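Long-range contacts in arginase (RocF) (Helicobacter pylori, PDB 4G3H), which probably catalyses the manganese-dependent hydrolysis of L-arginine to L-ornithine and urea, with two manganese ions bound per subunit: residues Ser13-Asp18 with Tyr50-Tyr55; Asp107-Ile112 with Leu223-Ile228; Glu210-Val215 with Lys260-Leu265. All coordinates share one frame; numbering follows the deposited sequence.

Contact 1 (Ser13-Asp18 with Tyr50-Tyr55); sequences SKRGTD and YKEFRY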
ATOM      1  N   SER A  13      -0.891 -15.860  13.704  1.00 20.12           N
ATOM      2  CA  SER A  13      -1.709 -15.614  14.890  1.00 21.66           C
ATOM      3  C   SER A  13      -1.028 -14.710  15.919  1.00 21.94           C
ATOM      4  O   SER A  13      -1.664 -14.259  16.867  1.00 21.26           O
ATOM      5  CB  SER A  13      -2.108 -16.944  15.537  1.00 26.59           C
ATOM      6  OG  SER A  13      -2.964 -17.688  14.679  1.00 25.27           O
ATOM      7  N   LYS A  14       0.261 -14.451  15.727  1.00 25.10           N
ATOM      8  CA  LYS A  14       1.015 -13.584  16.631  1.00 27.77           C
ATOM      9  C   LYS A  14       1.044 -12.171  16.060  1.00 26.73           C
ATOM     10  O   LYS A  14       1.494 -11.238  16.723  1.00 29.18           O
ATOM     11  CB  LYS A  14       2.465 -14.069  16.774  1.00 33.85           C
ATOM     12  CG  LYS A  14       2.663 -15.408  17.469  1.00 39.37           C
ATOM     13  CD  LYS A  14       2.360 -15.330  18.957  1.00 42.91           C
ATOM     14  CE  LYS A  14       2.813 -16.601  19.676  1.00 46.69           C
ATOM     15  NZ  LYS A  14       2.369 -16.648  21.103  1.00 46.08           N
ATOM     16  N   ARG A  15       0.568 -12.017  14.830  1.00 23.44           N
ATOM     17  CA  ARG A  15       0.591 -10.714  14.165  1.00 23.36           C
ATOM     18  C   ARG A  15      -0.729  -9.948  14.199  1.00 22.03           C
ATOM     19  O   ARG A  15      -1.724 -10.377  13.608  1.00 21.90           O
ATOM     20  CB  ARG A  15       1.049 -10.899  12.717  1.00 24.72           C
ATOM     21  CG  ARG A  15       2.307 -11.757  12.590  1.00 27.89           C
ATOM     22  CD  ARG A  15       2.727 -11.942  11.140  1.00 29.89           C
ATOM     23  NE  ARG A  15       3.477 -10.797  10.635  1.00 32.10           N
ATOM     24  CZ  ARG A  15       4.779 -10.618  10.828  1.00 32.61           C
ATOM     25  NH1 ARG A  15       5.478 -11.514  11.510  1.00 36.18           N
ATOM     26  NH2 ARG A  15       5.379  -9.540  10.348  1.00 36.03           N
ATOM     27  N   GLY A  16      -0.722  -8.806  14.886  1.00 20.87           N
ATOM     28  CA  GLY A  16      -1.916  -7.980  14.998  1.00 20.58           C
ATOM     29  C   GLY A  16      -2.514  -7.516  13.675  1.00 19.60           C
ATOM     30  O   GLY A  16      -3.726  -7.325  13.571  1.00 17.53           O
ATOM     31  N   THR A  17      -1.675  -7.323  12.664  1.00 17.55           N
ATOM     32  CA  THR A  17      -2.165  -6.888  11.363  1.00 18.24           C
ATOM     33  C   THR A  17      -2.834  -8.036  10.614  1.00 17.96           C
ATOM     34  O   THR A  17      -3.803  -7.818   9.905  1.00 17.88           O
ATOM     35  CB  THR A  17      -1.033  -6.320  10.484  1.00 22.76           C
ATOM     36  OG1 THR A  17       0.037  -7.266  10.419  1.00 25.67           O
ATOM     37  CG2 THR A  17      -0.524  -4.995  11.047  1.00 22.61           C
ATOM     38  N   ASP A  18      -2.309  -9.254  10.768  1.00 15.44           N
ATOM     39  CA  ASP A  18      -2.879 -10.430  10.110  1.00 17.03           C
ATOM     40  C   ASP A  18      -4.280 -10.679  10.654  1.00 19.09           C
ATOM     41  O   ASP A  18      -5.175 -11.118   9.929  1.00 16.54           O
ATOM     42  CB  ASP A  18      -1.992 -11.663  10.346  1.00 18.22           C
ATOM     43  CG  ASP A  18      -0.826 -11.743   9.372  1.00 19.96           C
ATOM     44  OD1 ASP A  18      -0.493 -10.715   8.755  1.00 20.75           O
ATOM     45  OD2 ASP A  18      -0.226 -12.828   9.223  1.00 22.62           O
ATOM     46  N   TYR A  50       2.812 -14.693   2.882  1.00 19.88           N
ATOM     47  CA  TYR A  50       4.004 -13.870   2.758  1.00 20.44           C
ATOM     48  C   TYR A  50       5.013 -14.210   3.841  1.00 21.64           C
ATOM     49  O   TYR A  50       4.693 -14.875   4.825  1.00 19.54           O
ATOM     50  CB  TYR A  50       3.635 -12.379   2.822  1.00 19.84           C
ATOM     51  CG  TYR A  50       3.188 -11.877   4.185  1.00 17.70           C
ATOM     52  CD1 TYR A  50       4.120 -11.418   5.119  1.00 18.45           C
ATOM     53  CD2 TYR A  50       1.836 -11.852   4.536  1.00 17.14           C
ATOM     54  CE1 TYR A  50       3.718 -10.943   6.376  1.00 18.76           C
ATOM     55  CE2 TYR A  50       1.419 -11.380   5.797  1.00 15.46           C
ATOM     56  CZ  TYR A  50       2.368 -10.925   6.705  1.00 17.98           C
ATOM     57  OH  TYR A  50       1.983 -10.432   7.934  1.00 19.43           O
ATOM     58  N   LYS A  51       6.239 -13.747   3.638  1.00 23.86           N
ATOM     59  CA  LYS A  51       7.325 -13.975   4.571  1.00 27.61           C
ATOM     60  C   LYS A  51       7.835 -12.604   4.991  1.00 29.81           C
ATOM     61  O   LYS A  51       8.064 -11.738   4.149  1.00 29.63           O
ATOM     62  CB  LYS A  51       8.444 -14.757   3.887  1.00 35.86           C
ATOM     63  CG  LYS A  51       9.457 -15.349   4.838  1.00 40.86           C
ATOM     64  CD  LYS A  51      10.525 -16.104   4.078  1.00 43.60           C
ATOM     65  CE  LYS A  51      11.182 -17.137   4.962  1.00 46.20           C
ATOM     66  NZ  LYS A  51      10.185 -18.155   5.393  1.00 45.17           N
ATOM     67  N   GLU A  52       8.002 -12.400   6.291  1.00 27.95           N
ATOM     68  CA  GLU A  52       8.480 -11.118   6.794  1.00 32.86           C
ATOM     69  C   GLU A  52       9.954 -10.906   6.454  1.00 33.86           C
ATOM     70  O   GLU A  52      10.766 -11.819   6.574  1.00 33.20           O
ATOM     71  CB  GLU A  52       8.304 -11.050   8.308  1.00 68.49           C
ATOM     72  CG  GLU A  52       8.833  -9.765   8.916  1.00 76.30           C
ATOM     73  CD  GLU A  52       8.843  -9.791  10.432  1.00 80.07           C
ATOM     74  OE1 GLU A  52       9.203  -8.759  11.036  1.00 83.74           O
ATOM     75  OE2 GLU A  52       8.498 -10.838  11.018  1.00 80.49           O
ATOM     76  N   PHE A  53      10.297  -9.697   6.028  1.00 34.53           N
ATOM     77  CA  PHE A  53      11.679  -9.381   5.689  1.00 38.42           C
ATOM     78  C   PHE A  53      12.398  -8.878   6.941  1.00 41.26           C
ATOM     79  O   PHE A  53      12.039  -7.837   7.493  1.00 39.81           O
ATOM     80  CB  PHE A  53      11.722  -8.317   4.587  1.00 42.38           C
ATOM     81  CG  PHE A  53      13.108  -7.996   4.103  1.00 43.74           C
ATOM     82  CD1 PHE A  53      14.079  -8.992   4.006  1.00 44.17           C
ATOM     83  CD2 PHE A  53      13.434  -6.704   3.707  1.00 44.17           C
ATOM     84  CE1 PHE A  53      15.355  -8.705   3.521  1.00 45.17           C
ATOM     85  CE2 PHE A  53      14.707  -6.404   3.219  1.00 44.58           C
ATOM     86  CZ  PHE A  53      15.670  -7.407   3.126  1.00 44.78           C
ATOM     87  N   ARG A  54      13.400  -9.629   7.392  1.00 64.19           N
ATOM     88  CA  ARG A  54      14.156  -9.256   8.583  1.00 70.34           C
ATOM     89  C   ARG A  54      15.575  -8.835   8.219  1.00 73.37           C
ATOM     90  O   ARG A  54      16.508  -9.001   9.004  1.00 74.97           O
ATOM     91  CB  ARG A  54      14.195 -10.421   9.580  1.00 78.73           C
ATOM     92  CG  ARG A  54      12.820 -10.858  10.075  1.00 81.47           C
ATOM     93  CD  ARG A  54      12.893 -11.924  11.165  1.00 84.15           C
ATOM     94  NE  ARG A  54      13.572 -13.124  10.706  1.00 86.40           N
ATOM     95  CZ  ARG A  54      13.053 -14.347  10.645  1.00 88.36           C
ATOM     96  NH1 ARG A  54      13.814 -15.332  10.196  1.00 88.76           N
ATOM     97  NH2 ARG A  54      11.805 -14.599  11.021  1.00 89.52           N
ATOM     98  N   TYR A  55      15.722  -8.289   7.015  1.00 96.92           N
ATOM     99  CA  TYR A  55      17.009  -7.820   6.518  1.00 99.18           C
ATOM    100  C   TYR A  55      18.092  -8.888   6.613  1.00 99.20           C
ATOM    101  O   TYR A  55      17.977  -9.954   6.009  1.00100.77           O
ATOM    102  CB  TYR A  55      17.432  -6.564   7.287  1.00114.97           C
ATOM    103  CG  TYR A  55      16.307  -5.565   7.432  1.00117.76           C
ATOM    104  CD1 TYR A  55      15.419  -5.636   8.505  1.00119.14           C
ATOM    105  CD2 TYR A  55      16.088  -4.590   6.460  1.00119.18           C
ATOM    106  CE1 TYR A  55      14.337  -4.764   8.605  1.00119.46           C
ATOM    107  CE2 TYR A  55      15.008  -3.714   6.548  1.00119.74           C
ATOM    108  CZ  TYR A  55      14.136  -3.808   7.622  1.00119.68           C
ATOM    109  OH  TYR A  55      13.059  -2.956   7.705  1.00118.56           O
TER

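Contact 2 (Asp107-Ile112 with Leu223-Ile228); sequences DKKIGI and LKAVDI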
ATOM      1  N   ASP A 107       5.489  -2.878 -19.778  1.00 44.76           N
ATOM      2  CA  ASP A 107       5.691  -1.804 -20.747  1.00 46.30           C
ATOM      3  C   ASP A 107       4.823  -0.580 -20.476  1.00 44.93           C
ATOM      4  O   ASP A 107       4.541   0.199 -21.384  1.00 46.19           O
ATOM      5  CB  ASP A 107       5.413  -2.314 -22.162  1.00 75.00           C
ATOM      6  CG  ASP A 107       4.003  -2.846 -22.320  1.00 79.81           C
ATOM      7  OD1 ASP A 107       3.636  -3.223 -23.453  1.00 82.60           O
ATOM      8  OD2 ASP A 107       3.263  -2.888 -21.313  1.00 82.45           O
ATOM      9  N   LYS A 108       4.408  -0.405 -19.228  1.00 39.77           N
ATOM     10  CA  LYS A 108       3.568   0.728 -18.866  1.00 36.54           C
ATOM     11  C   LYS A 108       4.246   1.645 -17.860  1.00 33.42           C
ATOM     12  O   LYS A 108       5.017   1.189 -17.018  1.00 32.69           O
ATOM     13  CB  LYS A 108       2.246   0.230 -18.277  1.00 48.88           C
ATOM     14  CG  LYS A 108       1.420  -0.623 -19.219  1.00 52.51           C
ATOM     15  CD  LYS A 108       0.970   0.177 -20.430  1.00 55.91           C
ATOM     16  CE  LYS A 108       0.169  -0.679 -21.395  1.00 56.60           C
ATOM     17  NZ  LYS A 108      -0.269   0.102 -22.585  1.00 58.23           N
ATOM     18  N   LYS A 109       3.966   2.940 -17.962  1.00 34.80           N
ATOM     19  CA  LYS A 109       4.511   3.911 -17.020  1.00 32.31           C
ATOM     20  C   LYS A 109       3.521   3.892 -15.854  1.00 29.84           C
ATOM     21  O   LYS A 109       2.321   4.106 -16.042  1.00 27.21           O
ATOM     22  CB  LYS A 109       4.576   5.306 -17.650  1.00 47.76           C
ATOM     23  CG  LYS A 109       5.197   6.354 -16.736  1.00 52.39           C
ATOM     24  CD  LYS A 109       5.349   7.697 -17.435  1.00 55.96           C
ATOM     25  CE  LYS A 109       5.894   8.768 -16.491  1.00 56.61           C
ATOM     26  NZ  LYS A 109       7.260   8.463 -15.984  1.00 56.54           N
ATOM     27  N   ILE A 110       4.027   3.632 -14.653  1.00 30.01           N
ATOM     28  CA  ILE A 110       3.175   3.523 -13.476  1.00 27.52           C
ATOM     29  C   ILE A 110       3.266   4.667 -12.482  1.00 24.80           C
ATOM     30  O   ILE A 110       4.356   5.111 -12.121  1.00 23.70           O
ATOM     31  CB  ILE A 110       3.481   2.206 -12.722  1.00 27.83           C
ATOM     32  CG1 ILE A 110       3.288   1.019 -13.667  1.00 27.86           C
ATOM     33  CG2 ILE A 110       2.581   2.066 -11.499  1.00 26.57           C
ATOM     34  CD1 ILE A 110       3.839  -0.288 -13.131  1.00 28.63           C
ATOM     35  N   GLY A 111       2.103   5.136 -12.042  1.00 20.97           N
ATOM     36  CA  GLY A 111       2.052   6.202 -11.060  1.00 19.42           C
ATOM     37  C   GLY A 111       1.648   5.582  -9.737  1.00 19.61           C
ATOM     38  O   GLY A 111       0.943   4.568  -9.721  1.00 18.73           O
ATOM     39  N   ILE A 112       2.082   6.181  -8.630  1.00 23.32           N
ATOM     40  CA  ILE A 112       1.763   5.662  -7.304  1.00 22.06           C
ATOM     41  C   ILE A 112       1.133   6.710  -6.386  1.00 19.53           C
ATOM     42  O   ILE A 112       1.684   7.783  -6.193  1.00 20.57           O
ATOM     43  CB  ILE A 112       3.032   5.130  -6.596  1.00 24.49           C
ATOM     44  CG1 ILE A 112       3.729   4.090  -7.470  1.00 25.89           C
ATOM     45  CG2 ILE A 112       2.664   4.509  -5.255  1.00 23.23           C
ATOM     46  CD1 ILE A 112       5.077   3.658  -6.931  1.00 27.49           C
ATOM     47  N   LEU A 223       0.927  13.201 -12.579  1.00 29.37           N
ATOM     48  CA  LEU A 223       0.582  11.907 -13.155  1.00 28.62           C
ATOM     49  C   LEU A 223       0.024  11.939 -14.572  1.00 28.32           C
ATOM     50  O   LEU A 223      -0.397  10.910 -15.099  1.00 28.31           O
ATOM     51  CB  LEU A 223      -0.424  11.212 -12.230  1.00 26.32           C
ATOM     52  CG  LEU A 223       0.114  10.132 -11.289  1.00 27.64           C
ATOM     53  CD1 LEU A 223       1.414  10.585 -10.639  1.00 25.02           C
ATOM     54  CD2 LEU A 223      -0.945   9.804 -10.252  1.00 27.06           C
ATOM     55  N   LYS A 224       0.028  13.111 -15.191  1.00 28.02           N
ATOM     56  CA  LYS A 224      -0.507  13.272 -16.542  1.00 30.38           C
ATOM     57  C   LYS A 224       0.053  12.305 -17.590  1.00 30.14           C
ATOM     58  O   LYS A 224      -0.644  11.948 -18.540  1.00 30.44           O
ATOM     59  CB  LYS A 224      -0.283  14.711 -17.014  1.00 51.76           C
ATOM     60  CG  LYS A 224       1.173  15.146 -16.988  1.00 56.40           C
ATOM     61  CD  LYS A 224       1.333  16.580 -17.460  1.00 62.00           C
ATOM     62  CE  LYS A 224       2.797  16.994 -17.464  1.00 63.92           C
ATOM     63  NZ  LYS A 224       2.985  18.365 -18.013  1.00 64.37           N
ATOM     64  N   ALA A 225       1.295  11.866 -17.415  1.00 35.21           N
ATOM     65  CA  ALA A 225       1.908  10.974 -18.392  1.00 35.60           C
ATOM     66  C   ALA A 225       1.862   9.471 -18.100  1.00 35.56           C
ATOM     67  O   ALA A 225       2.167   8.667 -18.984  1.00 36.49           O
ATOM     68  CB  ALA A 225       3.354  11.403 -18.630  1.00 38.38           C
ATOM     69  N   VAL A 226       1.487   9.077 -16.884  1.00 33.86           N
ATOM     70  CA  VAL A 226       1.455   7.648 -16.548  1.00 30.62           C
ATOM     71  C   VAL A 226       0.302   6.922 -17.222  1.00 29.13           C
ATOM     72  O   VAL A 226      -0.739   7.516 -17.490  1.00 27.88           O
ATOM     73  CB  VAL A 226       1.366   7.410 -15.012  1.00 23.06           C
ATOM     74  CG1 VAL A 226       2.464   8.201 -14.300  1.00 19.75           C
ATOM     75  CG2 VAL A 226      -0.016   7.791 -14.496  1.00 19.18           C
ATOM     76  N   ASP A 227       0.493   5.631 -17.484  1.00 29.49           N
ATOM     77  CA  ASP A 227      -0.526   4.812 -18.136  1.00 30.05           C
ATOM     78  C   ASP A 227      -1.469   4.156 -17.142  1.00 29.16           C
ATOM     79  O   ASP A 227      -2.650   3.977 -17.429  1.00 29.00           O
ATOM     80  CB  ASP A 227       0.129   3.715 -18.982  1.00 35.59           C
ATOM     81  CG  ASP A 227       1.027   4.272 -20.062  1.00 38.62           C
ATOM     82  OD1 ASP A 227       0.524   5.060 -20.894  1.00 42.34           O
ATOM     83  OD2 ASP A 227       2.229   3.920 -20.076  1.00 36.75           O
ATOM     84  N   ILE A 228      -0.940   3.764 -15.988  1.00 27.28           N
ATOM     85  CA  ILE A 228      -1.762   3.129 -14.970  1.00 27.40           C
ATOM     86  C   ILE A 228      -1.326   3.562 -13.580  1.00 26.15           C
ATOM     87  O   ILE A 228      -0.173   3.930 -13.359  1.00 24.37           O
ATOM     88  CB  ILE A 228      -1.721   1.591 -15.064  1.00 28.84           C
ATOM     89  CG1 ILE A 228      -0.290   1.099 -14.898  1.00 28.21           C
ATOM     90  CG2 ILE A 228      -2.322   1.131 -16.387  1.00 25.35           C
ATOM     91  CD1 ILE A 228      -0.190  -0.399 -14.860  1.00 32.71           C
TER

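Contact 3 (Glu210-Val215 with Lys260-Leu265); sequences ENMQEV and KQLLGL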
ATOM      1  N   GLU A 210      -6.214  22.342   3.933  1.00 36.54           N
ATOM      2  CA  GLU A 210      -6.422  23.700   3.438  1.00 38.77           C
ATOM      3  C   GLU A 210      -7.083  23.755   2.066  1.00 37.94           C
ATOM      4  O   GLU A 210      -7.966  24.576   1.829  1.00 39.47           O
ATOM      5  CB  GLU A 210      -5.093  24.449   3.367  1.00 56.47           C
ATOM      6  CG  GLU A 210      -4.486  24.803   4.710  1.00 62.87           C
ATOM      7  CD  GLU A 210      -3.223  25.628   4.558  1.00 65.08           C
ATOM      8  OE1 GLU A 210      -3.276  26.666   3.862  1.00 68.28           O
ATOM      9  OE2 GLU A 210      -2.182  25.245   5.131  1.00 66.62           O
ATOM     10  N   ASN A 211      -6.646  22.894   1.157  1.00 29.00           N
ATOM     11  CA  ASN A 211      -7.212  22.880  -0.183  1.00 26.99           C
ATOM     12  C   ASN A 211      -7.000  21.521  -0.849  1.00 26.76           C
ATOM     13  O   ASN A 211      -5.997  21.280  -1.536  1.00 25.45           O
ATOM     14  CB  ASN A 211      -6.578  23.984  -1.036  1.00 32.27           C
ATOM     15  CG  ASN A 211      -7.428  24.353  -2.245  1.00 33.34           C
ATOM     16  OD1 ASN A 211      -8.098  23.499  -2.835  1.00 33.42           O
ATOM     17  ND2 ASN A 211      -7.389  25.628  -2.630  1.00 32.10           N
ATOM     18  N   MET A 212      -7.966  20.640  -0.636  1.00 25.97           N
ATOM     19  CA  MET A 212      -7.930  19.301  -1.192  1.00 26.46           C
ATOM     20  C   MET A 212      -8.034  19.356  -2.713  1.00 25.02           C
ATOM     21  O   MET A 212      -7.434  18.549  -3.409  1.00 23.68           O
ATOM     22  CB  MET A 212      -9.092  18.492  -0.625  1.00 28.97           C
ATOM     23  CG  MET A 212      -8.943  17.002  -0.756  1.00 30.18           C
ATOM     24  SD  MET A 212     -10.296  16.189   0.091  1.00 32.51           S
ATOM     25  CE  MET A 212      -9.875  16.526   1.812  1.00 26.81           C
ATOM     26  N   GLN A 213      -8.806  20.310  -3.223  1.00 28.81           N
ATOM     27  CA  GLN A 213      -8.982  20.453  -4.670  1.00 29.78           C
ATOM     28  C   GLN A 213      -7.653  20.744  -5.376  1.00 29.06           C
ATOM     29  O   GLN A 213      -7.357  20.173  -6.423  1.00 28.30           O
ATOM     30  CB  GLN A 213      -9.986  21.576  -4.979  1.00 33.13           C
ATOM     31  CG  GLN A 213     -11.455  21.228  -4.710  1.00 36.52           C
ATOM     32  CD  GLN A 213     -11.723  20.851  -3.261  1.00 40.89           C
ATOM     33  OE1 GLN A 213     -11.491  21.642  -2.345  1.00 43.81           O
ATOM     34  NE2 GLN A 213     -12.216  19.635  -3.048  1.00 41.90           N
ATOM     35  N   GLU A 214      -6.851  21.633  -4.807  1.00 27.01           N
ATOM     36  CA  GLU A 214      -5.579  21.965  -5.421  1.00 28.15           C
ATOM     37  C   GLU A 214      -4.647  20.763  -5.339  1.00 25.84           C
ATOM     38  O   GLU A 214      -3.927  20.463  -6.286  1.00 26.71           O
ATOM     39  CB  GLU A 214      -4.944  23.168  -4.729  1.00 39.76           C
ATOM     40  CG  GLU A 214      -3.725  23.694  -5.458  1.00 46.67           C
ATOM     41  CD  GLU A 214      -3.109  24.891  -4.772  1.00 50.50           C
ATOM     42  OE1 GLU A 214      -2.627  24.742  -3.628  1.00 54.28           O
ATOM     43  OE2 GLU A 214      -3.109  25.982  -5.375  1.00 53.42           O
ATOM     44  N   VAL A 215      -4.668  20.072  -4.206  1.00 20.95           N
ATOM     45  CA  VAL A 215      -3.831  18.890  -4.030  1.00 21.03           C
ATOM     46  C   VAL A 215      -4.121  17.894  -5.148  1.00 19.79           C
ATOM     47  O   VAL A 215      -3.207  17.401  -5.794  1.00 18.72           O
ATOM     48  CB  VAL A 215      -4.085  18.207  -2.655  1.00 26.57           C
ATOM     49  CG1 VAL A 215      -3.396  16.851  -2.612  1.00 27.60           C
ATOM     50  CG2 VAL A 215      -3.561  19.091  -1.526  1.00 25.36           C
ATOM     51  N   LYS A 260     -11.837  10.231   3.915  1.00 22.48           N
ATOM     52  CA  LYS A 260     -12.951   9.826   3.054  1.00 24.68           C
ATOM     53  C   LYS A 260     -13.122  10.793   1.886  1.00 23.47           C
ATOM     54  O   LYS A 260     -13.378  10.377   0.758  1.00 24.35           O
ATOM     55  CB  LYS A 260     -14.255   9.750   3.862  1.00 26.28           C
ATOM     56  CG  LYS A 260     -14.424   8.438   4.626  1.00 30.04           C
ATOM     57  CD  LYS A 260     -15.320   8.591   5.848  1.00 35.12           C
ATOM     58  CE  LYS A 260     -16.675   9.181   5.514  1.00 38.19           C
ATOM     59  NZ  LYS A 260     -17.509   9.331   6.739  1.00 39.07           N
ATOM     60  N   GLN A 261     -12.981  12.084   2.163  1.00 21.56           N
ATOM     61  CA  GLN A 261     -13.103  13.092   1.122  1.00 23.30           C
ATOM     62  C   GLN A 261     -11.951  12.988   0.131  1.00 22.36           C
ATOM     63  O   GLN A 261     -12.168  13.001  -1.082  1.00 21.32           O
ATOM     64  CB  GLN A 261     -13.127  14.493   1.737  1.00 32.86           C
ATOM     65  CG  GLN A 261     -14.491  14.899   2.248  1.00 37.08           C
ATOM     66  CD  GLN A 261     -14.414  15.970   3.311  1.00 40.98           C
ATOM     67  OE1 GLN A 261     -13.714  16.978   3.144  1.00 44.49           O
ATOM     68  NE2 GLN A 261     -15.136  15.766   4.412  1.00 33.91           N
ATOM     69  N   LEU A 262     -10.728  12.888   0.645  1.00 18.45           N
ATOM     70  CA  LEU A 262      -9.567  12.780  -0.231  1.00 19.06           C
ATOM     71  C   LEU A 262      -9.669  11.511  -1.070  1.00 19.18           C
ATOM     72  O   LEU A 262      -9.440  11.540  -2.274  1.00 18.58           O
ATOM     73  CB  LEU A 262      -8.264  12.753   0.573  1.00 16.34           C
ATOM     74  CG  LEU A 262      -6.992  12.578  -0.268  1.00 15.94           C
ATOM     75  CD1 LEU A 262      -6.769  13.831  -1.134  1.00 12.03           C
ATOM     76  CD2 LEU A 262      -5.788  12.344   0.639  1.00 12.88           C
ATOM     77  N   LEU A 263     -10.013  10.398  -0.431  1.00 21.43           N
ATOM     78  CA  LEU A 263     -10.141   9.132  -1.141  1.00 22.85           C
ATOM     79  C   LEU A 263     -11.168   9.183  -2.266  1.00 21.53           C
ATOM     80  O   LEU A 263     -10.902   8.732  -3.378  1.00 23.28           O
ATOM     81  CB  LEU A 263     -10.524   8.016  -0.169  1.00 31.16           C
ATOM     82  CG  LEU A 263      -9.390   7.118   0.322  1.00 33.60           C
ATOM     83  CD1 LEU A 263      -9.972   6.044   1.234  1.00 32.92           C
ATOM     84  CD2 LEU A 263      -8.677   6.485  -0.877  1.00 31.46           C
ATOM     85  N   GLY A 264     -12.344   9.727  -1.970  1.00 25.00           N
ATOM     86  CA  GLY A 264     -13.391   9.815  -2.975  1.00 25.11           C
ATOM     87  C   GLY A 264     -12.975  10.595  -4.209  1.00 25.90           C
ATOM     88  O   GLY A 264     -13.266  10.190  -5.340  1.00 25.24           O
ATOM     89  N   LEU A 265     -12.295  11.717  -3.986  1.00 24.32           N
ATOM     90  CA  LEU A 265     -11.822  12.574  -5.070  1.00 24.92           C
ATOM     91  C   LEU A 265     -10.734  11.892  -5.897  1.00 24.97           C
ATOM     92  O   LEU A 265     -10.745  11.953  -7.129  1.00 22.43           O
ATOM     93  CB  LEU A 265     -11.288  13.884  -4.491  1.00 35.98           C
ATOM     94  CG  LEU A 265     -12.217  15.101  -4.514  1.00 41.18           C
ATOM     95  CD1 LEU A 265     -13.644  14.706  -4.189  1.00 42.02           C
ATOM     96  CD2 LEU A 265     -11.690  16.133  -3.527  1.00 43.43           C
TER
HETATM   97  O   HOH W   1     -13.393  18.351  -0.056  1.00 43.97           O

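Contact 1 (Ser13-Asp18 with Tyr50-Tyr55)
Tyr50 reaches Asp18 and Arg15 at one edge of the parallel sheet of the arginase alpha/beta fold, where the outermost strand 44-50 meets the first turn of helix 16-30. The tight part is buried. Tyr50 OH donates to Asp18 OD1 at 2.6 Å, on the syn side of the carboxylate and 23° out of its plane, and OD1 lies at the ring's edge with the two planes nearly perpendicular. Asp18 has further partners: Ser89 OG bonds the same OD1, and Ala8 N of the neighbouring strand 2-8 bonds OD2. Arg15, the N-cap residue of the helix, also meets the phenol oxygen, its guanidinium steeply inclined to the ring; its NE adds a weak, bent bond to Tyr50 OH (3.1 Å).

Towards the partly exposed side, the contact between the two segments thins to one salt bridge, Arg15 with Glu52. The Arg15 chain bends at chi3 (81°), turning the guanidinium towards Glu52, whose own chain is extended, while NH2 pairs outside the segments with Glu90. Arg15 NH1 meets Glu52 OE2 at 3.1 Å, close to the guanidinium plane but from above the carboxylate, 58° out of its plane.

Contact 2 (Asp107-Ile112 with Leu223-Ile228)
Two neighbouring parallel strands of the central arginase sheet, 110-115 and 228-234, begin here, and Ile110 pairs with Ile228 at their first bridge. Lys109 O, just ahead of the bridge, is shared by two N-H groups of the other segment: Ile228 N at 3.3 Å and, by the shorter bond, Asp227 N at 2.8 Å. Gly111 N continues the ladder to Ile228 O at 2.9 Å, and Gly111 bonds on to Tyr230. Gly111 lies close to the side chains of Leu223 and Val226, its CA 3.8 Å from Val226 CG1, with little room for a side chain of its own.

The two isoleucines lie side by side on the face covered by helix 94-104, CG1 to CG1 at 3.8 Å, and both touch Phe101. Ile228 CG1 sits between its backbone N and carbonyl carbon (chi1 59°), which brings this branch rather than CG2 against Ile110.

Outside the sheet core, the Lys109 chain runs extended across Val226 at about a right angle, CD passing 3.7 Å from Ala225 O, before its NZ pairs with Asp175. Just before the strands start, the Asp227 side chain takes the next backbone N-H: Lys109 N donates to the anti side of Asp227 OD2 at 2.9 Å, with an almost straight N-H...O angle of 178°.

Contact 3 (Glu210-Val215 with Lys260-Leu265)
Two helices of the arginase alpha/beta fold, 212-223 and 256-269, approach at Met212 and Leu262, whose CA atoms are 6.8 Å apart, with the first turn of one set against the middle of the other. Met212 does most of the touching. Its CG is anti to the backbone N (chi1 -162°) and CG-SD continues extended, carrying the sulfur onto the backbone of the partner helix: SD is 3.4 Å from Leu262 N and 3.7 Å from Gln261 CB. The bend at chi3 then places CE across the Gln261 side chain, 3.8 Å from its CB, while further back CG rests on Leu262 CD1 at 3.9 Å. Leu265 CD2 also packs against SD. Leu262 and Val215 both reach Phe182 of strand 179-182, the sheet beneath the helix pair.

The outer margin is polar. The Gln213 chain folds at chi2 (59°), bringing NE2 within 3.6 Å of Leu265 CD2, and a water joins NE2 to Gln261 OE1 through two long, weak bonds. Asn211 caps the helix, its OD1 taking Glu214 N from above the carbonyl plane at 3.0 Å. No direct hydrogen bond or salt bridge crosses between the segments, so the join rests on van der Waals contact of the Met212 thioether with Leu262, Leu265, Gln261 CB and the helix backbone, with one weakly held water at the margin.

From the N terminus, contact 1 closes first, bringing the loop after strand 44-50 back to the start of helix 16-30 at the sheet edge formed by strand 44-50 beside 2-8. It is complete before the others open. Contact 2 then spans 110 residues, bringing strand 228-234 beside 110-115. Within that span contact 3 opens at 210-215, and it closes only at 260-265, bringing helix 256-269 against the start of helix 212-223, so the two contacts cross. Helix 212-223 links them, running from contact 3 towards the turn of contact 2; their nearest atoms are about 9 Å apart. Contact 1 lies across the chain's centre from both, about 17 Å away at the nearest atoms.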